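Local coordinates for ribonucleoside-diphosphate reductase (Pseudomonas aeruginosa, PDB 5IM3), which probably reduces ribonucleoside diphosphates to the deoxyribonucleotide precursors of DNA synthesis, under allosteric control by nucleotides such as dATP, at residues 574-579 and 715-720; 599-604 and 649-654; 636-641 and 656-661; 688-693 and 867-872; 705-710 and 760-765. One frame throughout, in Å; residues are numbered along the deposited sequence.

Interaction 1 of 5, residues 574-579 and 715-720; sequences PQQHVG and GSLWSQ
The His577 imidazole lies over the peptide joining Gly715 and Ser716, with Gly715 C 3.4 Å from CG and Ser716 N equally close to CE1. Gly715 CA adds a CH-pi contact, 4.0 Å from the ring centroid. Glycine suits this spot: its positive phi is one that glycine takes easily, and having no side chain it lets the backbone lie flat on the ring. Beside this stack Leu717 N donates to Pro574 O at 3.0 Å, fastening one loop to the other. Pro574 CB rests 3.2 Å from Trp718 NE1, the pyrrolidine and indole lying side by side, while Leu717 CD1 packs on the amide nitrogen of Gln576, NE2, at 3.6 Å.

Further out, the polar ends are held elsewhere. His577 NE2 bonds to Thr712 O, Trp718 NE1 to Ser764 O, and Gln576 NE2 to Ser573 O. With CG between its backbone N and carbonyl carbon (chi1 67°), His577 carries its ring over the glycine, and Val578 CB backs the other face. Gln575 OE1 meets the ring edge in plane and bonds to Tyr710 OH. Because these bonds fix the rotation of the rings and amides, two loops without regular structure probably meet in a well-defined way.

Interaction 2 of 5, residues 599-604 and 649-654; sequences IAVCNL and QNSNFK
The flat carboxamides of Asn603 and Asn652 come at each other from opposite directions, their planes 46° apart. Asn652 ND2 donates to Asn603 OD1 at 3.3 Å, nearly straight (169°); the acceptor lies in the amide plane of Asn652, whereas the donor is somewhat tilted from the carbonyl plane of Asn603. The return bond, from Asn603 ND2 to Asn652 OD1, has the same length but is weak. Val601 crosses the Asn652 amide at about a right angle, with CB 3.4 Å from OD1. Asparagine suits both places, since each amide can give and receive in a buried setting: Asn603 also uses Ser371 OG and Pro657 O, and Asn652 ND2 also reaches Tyr643 OH.

One helical residue earlier, Ser651 OG donates to Ile599 O at 2.7 Å, approaching from well above the carbonyl plane. Its chi1 of 74° sets the hydroxyl between backbone N and carbonyl carbon, from where it faces the strand. A water links strand and helix: it accepts from Val601 N at 2.9 Å and donates to Ser651 OG at 2.9 Å and to Asn652 OD1 at 2.8 Å, so the N-H of Val601 finds its acceptor in the water.

Cys602 points away from this helix and forms a disulfide with Cys373, so this pair is oxidised here; it probably corresponds to the redox-active pair of class I reductases. Helix 646-655, packed beside strand 600-608, belongs to the beta-alpha-beta connection to the parallel strand 659-663, the building pattern of the ten-stranded alpha-beta barrel.

Interaction 3 of 5, residues 636-641 and 656-661; sequences NVIDIN and RPVGLG
Charge comes first: Arg656 grips Asp639 end-on, NH1 and NH2 both donating to one oxygen, OD1, at 3.0 and 3.1 Å. That oxygen sits in the guanidinium plane, but the carboxylate is turned 51° against it. NH1 therefore reaches OD1 on its syn side, while NH2 comes from above the carboxylate plane. The NE side of the same guanidinium makes a salt bridge with Asp635, one helical turn before Asp639, so two acids of helix 620-640 hold the group from different edges and fix its rotation. Arginine suits the place because its several N-H groups can serve both acids at once; their negative charge would be expected to stabilise its cationic form. A bend at chi3 (66°) helps turn the otherwise extended chain to the helix.

The apolar contacts belong mainly to Ile638. Its branch point is laid over one face of the guanidinium, CB 3.5 Å from NH2, with CG2 over the same face, offset toward the rim. The other arm carries CD1 to 3.3 Å from Pro657 O and 4.4 Å from Val658 CG1. A beta-branched residue can thus cover the arginine and the residues leading to the strand together.

In the backbone, Arg656 has positive phi where the chain leaves helix 646-655, and its carbonyl oxygen accepts from Asn763 ND2. The turn leads through Pro657 and Val658 into strand 659-663, which runs parallel to strand 600-608. Helix 620-640 packed against this entry is the arrangement of a beta-alpha-beta crossover in the alpha-beta barrel of ribonucleotide reductases.

Interaction 4 of 5, residues 688-693 and 867-872; sequences SMEAIS and QKWIDQ
Trp869 lays its indole on Glu690, whose aliphatic chain runs across one face. Glu690 CG stands 3.5 Å from the centroid of the six-membered ring and only 9° off its normal, a CH-pi contact, while CB lies 3.4 Å from CE2. With Glu690 CG trans to the backbone N (chi1 -176°) and the chain extended, the carboxylate follows the ring almost parallel to it, 6° between planes. Glutamate suits the place by offering methylenes to the ring face and a flat carboxylate that continues over CZ2 and CH2, with OE1 bonded to Thr747 OG1 and OE2 to Trp750 NE1.

The contact sets a loop after helix 856-866 against the long helix 679-707 within the barrel domain of the reductase, in buried surroundings. Lys868 CB covers the opposite indole face near its rim, and Asp686 receives both Trp869 NE1 and the ammonium group of Lys868.

To one side Met689 CB comes within 3.8 Å of Trp869 CD1. Bent at chi2 and chi3, the thioether then carries SD to Ile870 CG1, also 3.8 Å away; the flexible methionine chain fits the isoleucine branch it crosses. One turn along the helix, the small Ser693 allows close backbone approach: its CB is 3.6 Å from Trp869 CB, and its OG donates a weak bond to Trp869 O at 3.3 Å.

Interaction 5 of 5, residues 705-710 and 760-765; sequences DERGAY and GIRNSN
Ala709 and Arg762 bring their backbones to a CA to CA distance of 4.4 Å, where Ile761 O receives a CA-H...O contact from Ala709 and a weak, 3.5 Å bond from Tyr710 N. The small methyl of Ala709 suits so close a passage.

Among the side chains, Arg762 does most of the gripping. A bend at chi2 (62°) brings its chain back toward the 705-710 segment, where NH1 donates to Gly708 O at 3.0 Å, the oxygen lying near the guanidinium plane. Arg707 CB sits over the centre of one guanidinium face, 3.5 Å from CZ. The two arginines cross at about a right angle and share an acid: Arg762 NE and Arg707 NH1 both bind Asp635 OD2, which would offset their like charges. Arg707 NH2 reaches on to Glu334 and Asn636.

Tyr710 lies along the other loop. Ser764 N stands over one face of its ring toward the rim, 3.5 Å from CE1, and Ser764 CB makes a CH-pi contact 4.0 Å from the ring centroid. CE1 also touches Ile761 CG1 at 4.1 Å. A tyrosine can pack its face on this backbone while its hydroxyl is held by Gln575; the serine is small enough to lie beneath, its OG bonded to His655 O.

Gly708 and Gly760 have backbone angles at which a CB would collide with the preceding carbonyl oxygen, so glycine is called for. The contact thus joins the loops that leave helices 679-707 and 751-757, each turning at a glycine with positive phi, and packs them on the helical layer of the reductase barrel domain.

All five contacts lie within the barrel domain. Interactions 2 and 3 have centres about 8 Å apart and share one sheet: strand 600-608, helices 620-640 and 646-655, and strand 659-663 follow in order, with the two segment pairs alternating along the chain. The centre of interaction 5 is about 12 Å from that of interaction 3 and about 13 Å from that of interaction 1, and it touches both. Interactions 4 and 5 both use helix 679-707, and interaction 5 is nested in the loop that interaction 4 closes. Interaction 1 spans interactions 2 and 3 and crosses interactions 4 and 5. Interaction 5 thereby links the loops of interaction 1 to the crossover of interactions 2 and 3.

Interaction 1 of 5, residues 574-579 and 715-720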
# COMPACT_ATOMS: atom_id res chain seq x y z
N PRO A 574 1.30 -30.35 41.42
CA PRO A 574 1.37 -31.32 42.53
C PRO A 574 0.01 -31.67 43.12
O PRO A 574 -0.07 -32.63 43.91
CB PRO A 574 2.25 -30.62 43.57
CG PRO A 574 2.98 -29.56 42.81
CD PRO A 574 2.05 -29.12 41.73
N GLN A 575 -1.05 -30.95 42.76
CA GLN A 575 -2.36 -31.12 43.38
C GLN A 575 -3.37 -31.78 42.44
O GLN A 575 -4.57 -31.51 42.53
CB GLN A 575 -2.88 -29.77 43.86
CG GLN A 575 -2.08 -29.17 45.01
CD GLN A 575 -2.25 -29.95 46.30
OE1 GLN A 575 -1.54 -30.91 46.56
NE2 GLN A 575 -3.22 -29.54 47.11
N GLN A 576 -2.90 -32.64 41.53
CA GLN A 576 -3.80 -33.31 40.60
C GLN A 576 -4.80 -34.22 41.30
O GLN A 576 -5.85 -34.52 40.72
CB GLN A 576 -3.00 -34.14 39.59
CG GLN A 576 -2.10 -33.34 38.69
CD GLN A 576 -1.10 -34.20 37.94
OE1 GLN A 576 -1.49 -35.10 37.19
NE2 GLN A 576 0.18 -33.93 38.14
N HIS A 577 -4.50 -34.66 42.51
CA HIS A 577 -5.33 -35.64 43.20
C HIS A 577 -6.57 -35.03 43.84
O HIS A 577 -7.43 -35.78 44.32
CB HIS A 577 -4.51 -36.35 44.28
CG HIS A 577 -4.10 -35.45 45.41
ND1 HIS A 577 -3.33 -34.32 45.21
CD2 HIS A 577 -4.35 -35.51 46.74
CE1 HIS A 577 -3.12 -33.72 46.37
NE2 HIS A 577 -3.73 -34.42 47.32
N VAL A 578 -6.69 -33.71 43.86
CA VAL A 578 -7.75 -33.06 44.63
C VAL A 578 -8.38 -31.93 43.83
O VAL A 578 -9.27 -31.23 44.33
CB VAL A 578 -7.18 -32.56 45.98
CG1 VAL A 578 -6.33 -31.31 45.79
CG2 VAL A 578 -8.29 -32.32 46.98
N GLY A 579 -7.94 -31.73 42.59
CA GLY A 579 -8.52 -30.69 41.77
C GLY A 579 -7.83 -30.59 40.42
O GLY A 579 -6.99 -31.42 40.06
N GLY A 715 -1.49 -37.84 48.76
CA GLY A 715 -1.90 -38.02 47.39
C GLY A 715 -1.23 -37.08 46.40
O GLY A 715 -1.24 -37.37 45.20
N SER A 716 -0.66 -35.98 46.88
CA SER A 716 0.02 -35.04 46.01
C SER A 716 1.22 -35.70 45.34
O SER A 716 1.69 -36.76 45.76
CB SER A 716 0.48 -33.82 46.80
OG SER A 716 1.36 -34.20 47.85
N LEU A 717 1.73 -35.05 44.29
CA LEU A 717 2.97 -35.52 43.68
C LEU A 717 4.08 -35.61 44.71
O LEU A 717 4.92 -36.52 44.65
CB LEU A 717 3.38 -34.60 42.53
CG LEU A 717 2.49 -34.59 41.28
CD1 LEU A 717 3.09 -33.67 40.23
CD2 LEU A 717 2.33 -35.99 40.70
N TRP A 718 4.11 -34.68 45.66
CA TRP A 718 5.12 -34.73 46.71
C TRP A 718 5.03 -36.04 47.48
O TRP A 718 6.06 -36.62 47.85
CB TRP A 718 4.95 -33.54 47.66
CG TRP A 718 4.83 -32.21 47.00
CD1 TRP A 718 3.71 -31.43 46.91
CD2 TRP A 718 5.87 -31.47 46.34
NE1 TRP A 718 3.99 -30.26 46.25
CE2 TRP A 718 5.31 -30.26 45.88
CE3 TRP A 718 7.23 -31.71 46.09
CZ2 TRP A 718 6.04 -29.31 45.19
CZ3 TRP A 718 7.96 -30.76 45.40
CH2 TRP A 718 7.36 -29.57 44.96
N SER A 719 3.82 -36.52 47.75
CA SER A 719 3.65 -37.80 48.42
C SER A 719 4.20 -38.94 47.59
O SER A 719 4.68 -39.94 48.14
CB SER A 719 2.17 -38.06 48.72
OG SER A 719 1.61 -37.03 49.51
N GLN A 720 4.14 -38.82 46.27
CA GLN A 720 4.59 -39.87 45.36
C GLN A 720 6.07 -39.75 45.02
O GLN A 720 6.57 -40.53 44.21
CB GLN A 720 3.77 -39.83 44.07
CG GLN A 720 2.28 -39.85 44.28
CD GLN A 720 1.52 -39.62 42.99
OE1 GLN A 720 1.92 -40.11 41.93
NE2 GLN A 720 0.43 -38.87 43.06

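Interaction 2 of 5, residues 599-604 and 649-654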
# COMPACT_ATOMS: atom_id res chain seq x y z
N ILE A 599 -11.28 -20.36 45.67
CA ILE A 599 -10.64 -19.30 44.92
C ILE A 599 -9.17 -19.31 45.33
O ILE A 599 -8.83 -19.03 46.48
CB ILE A 599 -11.30 -17.94 45.20
CG1 ILE A 599 -12.68 -17.90 44.50
CG2 ILE A 599 -10.42 -16.79 44.74
CD1 ILE A 599 -13.49 -16.65 44.79
N ALA A 600 -8.29 -19.67 44.39
CA ALA A 600 -6.88 -19.79 44.70
C ALA A 600 -6.27 -18.42 44.97
O ALA A 600 -6.63 -17.42 44.34
CB ALA A 600 -6.14 -20.47 43.55
N VAL A 601 -5.34 -18.38 45.93
CA VAL A 601 -4.71 -17.14 46.38
C VAL A 601 -3.21 -17.27 46.15
O VAL A 601 -2.60 -18.27 46.55
CB VAL A 601 -5.01 -16.86 47.86
CG1 VAL A 601 -4.57 -15.45 48.23
CG2 VAL A 601 -6.48 -17.07 48.17
N CYS A 602 -2.61 -16.25 45.52
CA CYS A 602 -1.17 -16.23 45.28
C CYS A 602 -0.48 -15.44 46.38
O CYS A 602 -0.72 -14.23 46.51
CB CYS A 602 -0.84 -15.63 43.91
SG CYS A 602 -2.17 -15.76 42.68
N ASN A 603 0.36 -16.11 47.15
CA ASN A 603 1.13 -15.48 48.22
C ASN A 603 2.59 -15.47 47.77
O ASN A 603 3.22 -16.53 47.64
CB ASN A 603 0.93 -16.24 49.53
CG ASN A 603 -0.51 -16.73 49.70
OD1 ASN A 603 -1.42 -15.95 49.97
ND2 ASN A 603 -0.71 -18.04 49.55
N LEU A 604 3.14 -14.27 47.52
CA LEU A 604 4.31 -14.11 46.68
C LEU A 604 5.43 -13.32 47.36
O LEU A 604 5.18 -12.43 48.18
CB LEU A 604 3.96 -13.40 45.37
CG LEU A 604 2.87 -14.06 44.52
CD1 LEU A 604 2.56 -13.19 43.31
CD2 LEU A 604 3.30 -15.46 44.11
N GLN A 649 -10.14 -18.11 51.66
CA GLN A 649 -9.61 -18.68 52.89
C GLN A 649 -9.59 -20.20 52.82
O GLN A 649 -8.61 -20.84 53.24
CB GLN A 649 -10.46 -18.22 54.08
CG GLN A 649 -10.06 -18.82 55.40
CD GLN A 649 -10.98 -18.39 56.52
OE1 GLN A 649 -10.98 -17.23 56.92
NE2 GLN A 649 -11.77 -19.33 57.01
N ASN A 650 -10.65 -20.80 52.30
CA ASN A 650 -10.75 -22.25 52.24
C ASN A 650 -9.57 -22.86 51.47
O ASN A 650 -8.96 -23.83 51.93
CB ASN A 650 -12.08 -22.66 51.59
CG ASN A 650 -12.29 -24.16 51.59
OD1 ASN A 650 -12.00 -24.84 52.57
ND2 ASN A 650 -12.78 -24.68 50.48
N SER A 651 -9.25 -22.30 50.30
CA SER A 651 -8.19 -22.89 49.49
C SER A 651 -6.81 -22.63 50.09
O SER A 651 -5.93 -23.49 50.02
CB SER A 651 -8.24 -22.34 48.07
OG SER A 651 -7.77 -21.01 48.04
N ASN A 652 -6.60 -21.44 50.65
CA ASN A 652 -5.31 -21.14 51.25
C ASN A 652 -5.04 -22.02 52.46
O ASN A 652 -3.94 -22.57 52.60
CB ASN A 652 -5.23 -19.66 51.63
CG ASN A 652 -4.21 -18.90 50.82
OD1 ASN A 652 -3.73 -19.36 49.78
ND2 ASN A 652 -3.87 -17.70 51.28
N PHE A 653 -6.04 -22.20 53.32
CA PHE A 653 -5.87 -23.04 54.51
C PHE A 653 -5.75 -24.51 54.15
O PHE A 653 -5.02 -25.25 54.82
CB PHE A 653 -7.04 -22.84 55.48
CG PHE A 653 -7.00 -21.54 56.25
CD1 PHE A 653 -6.08 -20.55 55.95
CD2 PHE A 653 -7.89 -21.33 57.30
CE1 PHE A 653 -6.05 -19.37 56.67
CE2 PHE A 653 -7.86 -20.14 58.02
CZ PHE A 653 -6.95 -19.16 57.70
N LYS A 654 -6.45 -24.96 53.11
CA LYS A 654 -6.43 -26.37 52.75
C LYS A 654 -5.09 -26.78 52.15
O LYS A 654 -4.52 -27.81 52.52
CB LYS A 654 -7.56 -26.67 51.76
CG LYS A 654 -8.77 -27.38 52.34
CD LYS A 654 -9.93 -27.36 51.34
CE LYS A 654 -11.04 -28.30 51.74
NZ LYS A 654 -10.70 -29.73 51.47
O HOH W 1 -4.96 -20.70 47.60

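Interaction 3 of 5, residues 636-641 and 656-661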
# COMPACT_ATOMS: atom_id res chain seq x y z
N ASN A 636 3.70 -17.85 56.72
CA ASN A 636 3.02 -16.99 57.69
C ASN A 636 1.96 -16.14 57.02
O ASN A 636 0.89 -15.90 57.59
CB ASN A 636 4.04 -16.10 58.41
CG ASN A 636 4.87 -16.86 59.43
OD1 ASN A 636 4.93 -18.09 59.41
ND2 ASN A 636 5.50 -16.12 60.32
N VAL A 637 2.23 -15.66 55.80
CA VAL A 637 1.28 -14.81 55.09
C VAL A 637 -0.09 -15.47 55.05
O VAL A 637 -1.13 -14.80 55.15
CB VAL A 637 1.80 -14.48 53.68
CG1 VAL A 637 0.67 -13.99 52.78
CG2 VAL A 637 2.90 -13.44 53.76
N ILE A 638 -0.12 -16.79 54.90
CA ILE A 638 -1.39 -17.52 54.76
C ILE A 638 -2.25 -17.32 56.00
O ILE A 638 -3.46 -17.10 55.91
CB ILE A 638 -1.12 -19.01 54.49
CG1 ILE A 638 -0.12 -19.17 53.33
CG2 ILE A 638 -2.43 -19.75 54.27
CD1 ILE A 638 -0.65 -19.85 52.12
N ASP A 639 -1.64 -17.42 57.18
CA ASP A 639 -2.38 -17.35 58.43
C ASP A 639 -2.77 -15.92 58.79
O ASP A 639 -3.85 -15.71 59.37
CB ASP A 639 -1.56 -17.95 59.57
CG ASP A 639 -1.19 -19.40 59.31
OD1 ASP A 639 -1.97 -20.12 58.66
OD2 ASP A 639 -0.10 -19.82 59.77
N ILE A 640 -1.93 -14.94 58.47
CA ILE A 640 -2.19 -13.57 58.87
C ILE A 640 -3.17 -12.89 57.92
O ILE A 640 -3.92 -12.00 58.32
CB ILE A 640 -0.87 -12.78 58.96
CG1 ILE A 640 0.17 -13.55 59.77
CG2 ILE A 640 -1.11 -11.41 59.57
CD1 ILE A 640 -0.33 -14.03 61.12
N ASN A 641 -3.18 -13.31 56.66
CA ASN A 641 -3.98 -12.65 55.64
C ASN A 641 -5.45 -12.59 56.05
O ASN A 641 -6.02 -13.60 56.49
CB ASN A 641 -3.82 -13.38 54.31
CG ASN A 641 -4.37 -12.59 53.14
OD1 ASN A 641 -3.84 -11.54 52.78
ND2 ASN A 641 -5.44 -13.10 52.55
N ARG A 656 -2.27 -24.37 51.24
CA ARG A 656 -1.12 -23.55 51.61
C ARG A 656 -0.10 -23.41 50.48
O ARG A 656 1.08 -23.71 50.66
CB ARG A 656 -0.45 -24.10 52.86
CG ARG A 656 -1.40 -24.37 54.03
CD ARG A 656 -0.62 -24.58 55.33
NE ARG A 656 0.05 -23.34 55.74
CZ ARG A 656 -0.50 -22.42 56.52
NH1 ARG A 656 -1.72 -22.58 57.01
NH2 ARG A 656 0.18 -21.32 56.83
N PRO A 657 -0.52 -22.95 49.30
CA PRO A 657 0.46 -22.64 48.26
C PRO A 657 1.13 -21.30 48.51
O PRO A 657 0.54 -20.37 49.04
CB PRO A 657 -0.39 -22.60 46.98
CG PRO A 657 -1.72 -22.13 47.45
CD PRO A 657 -1.90 -22.71 48.84
N VAL A 658 2.41 -21.23 48.12
CA VAL A 658 3.15 -19.99 48.11
C VAL A 658 3.85 -19.89 46.76
O VAL A 658 3.91 -20.84 45.99
CB VAL A 658 4.17 -19.89 49.28
CG1 VAL A 658 3.45 -20.00 50.62
CG2 VAL A 658 5.25 -20.96 49.15
N GLY A 659 4.39 -18.70 46.49
CA GLY A 659 5.10 -18.47 45.25
C GLY A 659 6.38 -17.67 45.45
O GLY A 659 6.35 -16.43 45.42
N LEU A 660 7.49 -18.36 45.66
CA LEU A 660 8.79 -17.72 45.83
C LEU A 660 9.45 -17.57 44.46
O LEU A 660 9.71 -18.57 43.78
CB LEU A 660 9.68 -18.54 46.76
CG LEU A 660 11.09 -17.99 47.03
CD1 LEU A 660 11.03 -16.70 47.83
CD2 LEU A 660 11.94 -19.02 47.76
N GLY A 661 9.72 -16.32 44.07
CA GLY A 661 10.34 -16.02 42.80
C GLY A 661 11.75 -15.48 42.95
O GLY A 661 12.39 -15.61 44.00

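Interaction 4 of 5, residues 688-693 and 867-872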
# COMPACT_ATOMS: atom_id res chain seq x y z
N SER A 688 20.96 -22.10 38.81
CA SER A 688 20.51 -21.23 39.89
C SER A 688 19.09 -21.58 40.32
O SER A 688 18.77 -21.55 41.52
CB SER A 688 20.59 -19.76 39.47
OG SER A 688 19.95 -19.55 38.22
N MET A 689 18.23 -21.94 39.37
CA MET A 689 16.88 -22.38 39.74
C MET A 689 16.91 -23.73 40.44
O MET A 689 16.15 -23.95 41.38
CB MET A 689 15.99 -22.44 38.50
CG MET A 689 15.01 -21.29 38.39
SD MET A 689 13.97 -21.14 39.86
CE MET A 689 14.15 -19.40 40.21
N GLU A 690 17.77 -24.64 39.99
CA GLU A 690 17.90 -25.93 40.65
C GLU A 690 18.34 -25.76 42.10
O GLU A 690 17.88 -26.49 42.99
CB GLU A 690 18.89 -26.81 39.89
CG GLU A 690 19.02 -28.22 40.45
CD GLU A 690 20.12 -29.02 39.77
OE1 GLU A 690 20.86 -28.45 38.94
OE2 GLU A 690 20.25 -30.23 40.08
N ALA A 691 19.23 -24.80 42.36
CA ALA A 691 19.69 -24.56 43.73
C ALA A 691 18.57 -23.98 44.59
O ALA A 691 18.28 -24.49 45.67
CB ALA A 691 20.91 -23.64 43.72
N ILE A 692 17.94 -22.90 44.12
CA ILE A 692 16.82 -22.32 44.85
C ILE A 692 15.73 -23.36 45.07
O ILE A 692 15.16 -23.46 46.16
CB ILE A 692 16.28 -21.08 44.11
CG1 ILE A 692 17.37 -20.01 44.01
CG2 ILE A 692 15.05 -20.52 44.81
CD1 ILE A 692 16.99 -18.81 43.17
N SER A 693 15.45 -24.16 44.05
CA SER A 693 14.39 -25.16 44.15
C SER A 693 14.68 -26.16 45.26
O SER A 693 13.81 -26.48 46.08
CB SER A 693 14.22 -25.88 42.82
OG SER A 693 13.46 -27.06 43.00
N GLN A 867 11.94 -23.67 34.23
CA GLN A 867 10.66 -24.33 34.45
C GLN A 867 10.81 -25.79 34.86
O GLN A 867 9.85 -26.39 35.35
CB GLN A 867 9.80 -24.24 33.19
CG GLN A 867 8.35 -24.66 33.37
CD GLN A 867 7.66 -23.90 34.49
OE1 GLN A 867 7.32 -22.73 34.34
NE2 GLN A 867 7.45 -24.57 35.62
N LYS A 868 11.99 -26.38 34.68
CA LYS A 868 12.19 -27.77 35.09
C LYS A 868 12.12 -27.91 36.60
O LYS A 868 11.78 -28.98 37.11
CB LYS A 868 13.53 -28.29 34.62
CG LYS A 868 13.86 -27.96 33.18
CD LYS A 868 15.15 -28.63 32.74
CE LYS A 868 16.32 -28.31 33.66
NZ LYS A 868 17.56 -29.02 33.24
N TRP A 869 12.45 -26.84 37.33
CA TRP A 869 12.54 -26.88 38.78
C TRP A 869 11.39 -26.17 39.47
O TRP A 869 11.20 -26.37 40.68
CB TRP A 869 13.87 -26.26 39.22
CG TRP A 869 15.04 -26.78 38.43
CD1 TRP A 869 15.73 -26.11 37.46
CD2 TRP A 869 15.63 -28.07 38.53
NE1 TRP A 869 16.72 -26.91 36.95
CE2 TRP A 869 16.69 -28.12 37.59
CE3 TRP A 869 15.38 -29.20 39.32
CZ2 TRP A 869 17.49 -29.25 37.43
CZ3 TRP A 869 16.18 -30.31 39.16
CH2 TRP A 869 17.22 -30.33 38.23
N ILE A 870 10.62 -25.37 38.75
CA ILE A 870 9.53 -24.60 39.32
C ILE A 870 8.26 -25.44 39.26
O ILE A 870 7.95 -26.04 38.23
CB ILE A 870 9.36 -23.27 38.57
CG1 ILE A 870 10.64 -22.43 38.69
CG2 ILE A 870 8.16 -22.49 39.10
CD1 ILE A 870 10.68 -21.21 37.80
N ASP A 871 7.53 -25.50 40.38
CA ASP A 871 6.29 -26.27 40.40
C ASP A 871 5.13 -25.50 39.80
O ASP A 871 4.21 -26.12 39.25
CB ASP A 871 5.95 -26.73 41.83
CG ASP A 871 6.19 -25.66 42.87
OD1 ASP A 871 6.46 -24.50 42.50
OD2 ASP A 871 6.11 -25.98 44.07
N GLN A 872 5.14 -24.18 39.85
CA GLN A 872 4.15 -23.35 39.18
C GLN A 872 4.72 -22.89 37.84
O GLN A 872 5.20 -23.75 37.09
CB GLN A 872 3.71 -22.22 40.11
CG GLN A 872 3.20 -22.69 41.46
CD GLN A 872 2.30 -21.66 42.13
OE1 GLN A 872 1.29 -21.24 41.56
NE2 GLN A 872 2.67 -21.25 43.33

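Interaction 5 of 5, residues 705-710 and 760-765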
# COMPACT_ATOMS: atom_id res chain seq x y z
N ASP A 705 7.74 -30.31 59.52
CA ASP A 705 8.16 -30.92 60.78
C ASP A 705 7.70 -30.10 61.97
O ASP A 705 7.41 -30.66 63.03
CB ASP A 705 9.68 -31.09 60.80
CG ASP A 705 10.19 -32.01 59.71
OD1 ASP A 705 9.46 -32.94 59.33
OD2 ASP A 705 11.33 -31.80 59.25
N GLU A 706 7.61 -28.78 61.81
CA GLU A 706 7.28 -27.87 62.91
C GLU A 706 5.79 -27.57 62.98
O GLU A 706 5.25 -27.42 64.08
CB GLU A 706 8.07 -26.57 62.76
CG GLU A 706 7.81 -25.54 63.85
CD GLU A 706 8.50 -24.22 63.57
OE1 GLU A 706 9.48 -24.20 62.80
OE2 GLU A 706 8.06 -23.19 64.13
N ARG A 707 5.12 -27.46 61.84
CA ARG A 707 3.72 -27.07 61.79
C ARG A 707 2.80 -28.16 61.27
O ARG A 707 1.58 -28.02 61.40
CB ARG A 707 3.56 -25.81 60.92
CG ARG A 707 4.33 -24.61 61.44
CD ARG A 707 4.40 -23.47 60.44
NE ARG A 707 4.94 -22.26 61.06
CZ ARG A 707 5.20 -21.13 60.43
NH1 ARG A 707 4.98 -21.01 59.12
NH2 ARG A 707 5.69 -20.09 61.10
N GLY A 708 3.34 -29.23 60.71
CA GLY A 708 2.53 -30.25 60.07
C GLY A 708 2.32 -29.97 58.60
O GLY A 708 2.27 -28.82 58.15
N ALA A 709 2.20 -31.05 57.83
CA ALA A 709 1.94 -30.92 56.41
C ALA A 709 0.54 -30.35 56.17
O ALA A 709 -0.34 -30.43 57.03
CB ALA A 709 2.09 -32.27 55.71
N TYR A 710 0.35 -29.75 55.00
CA TYR A 710 -0.96 -29.21 54.67
C TYR A 710 -1.98 -30.33 54.54
O TYR A 710 -1.64 -31.49 54.31
CB TYR A 710 -0.90 -28.36 53.39
CG TYR A 710 -0.47 -29.08 52.13
CD1 TYR A 710 0.87 -29.31 51.85
CD2 TYR A 710 -1.41 -29.50 51.19
CE1 TYR A 710 1.26 -29.95 50.69
CE2 TYR A 710 -1.03 -30.15 50.03
CZ TYR A 710 0.31 -30.37 49.78
OH TYR A 710 0.70 -31.01 48.62
N GLY A 760 6.25 -35.52 54.09
CA GLY A 760 5.42 -34.36 54.32
C GLY A 760 6.11 -33.04 54.02
O GLY A 760 7.28 -32.85 54.36
N ILE A 761 5.39 -32.13 53.36
CA ILE A 761 5.83 -30.75 53.23
C ILE A 761 4.67 -29.84 53.60
O ILE A 761 3.51 -30.25 53.66
CB ILE A 761 6.37 -30.40 51.82
CG1 ILE A 761 5.30 -30.59 50.75
CG2 ILE A 761 7.59 -31.24 51.50
CD1 ILE A 761 5.76 -30.12 49.39
N ARG A 762 5.01 -28.58 53.84
CA ARG A 762 4.07 -27.61 54.39
C ARG A 762 3.24 -26.91 53.32
O ARG A 762 2.19 -26.35 53.65
CB ARG A 762 4.84 -26.57 55.21
CG ARG A 762 4.01 -25.46 55.83
CD ARG A 762 3.00 -25.97 56.82
NE ARG A 762 2.32 -24.87 57.50
CZ ARG A 762 1.32 -25.02 58.37
NH1 ARG A 762 0.87 -26.23 58.66
NH2 ARG A 762 0.78 -23.95 58.94
N ASN A 763 3.67 -26.95 52.06
CA ASN A 763 3.06 -26.13 51.02
C ASN A 763 2.87 -26.94 49.74
O ASN A 763 3.79 -27.64 49.30
CB ASN A 763 3.94 -24.90 50.73
CG ASN A 763 4.32 -24.16 52.00
OD1 ASN A 763 5.42 -24.33 52.53
ND2 ASN A 763 3.41 -23.32 52.48
N SER A 764 1.68 -26.83 49.15
CA SER A 764 1.37 -27.58 47.93
C SER A 764 2.18 -27.07 46.74
O SER A 764 2.55 -27.85 45.86
CB SER A 764 -0.12 -27.50 47.62
OG SER A 764 -0.54 -26.16 47.44
N ASN A 765 2.43 -25.76 46.69
CA ASN A 765 3.26 -25.15 45.67
C ASN A 765 4.22 -24.19 46.36
O ASN A 765 3.86 -23.57 47.37
CB ASN A 765 2.42 -24.41 44.61
CG ASN A 765 1.65 -25.36 43.69
OD1 ASN A 765 2.10 -25.67 42.59
ND2 ASN A 765 0.49 -25.81 44.15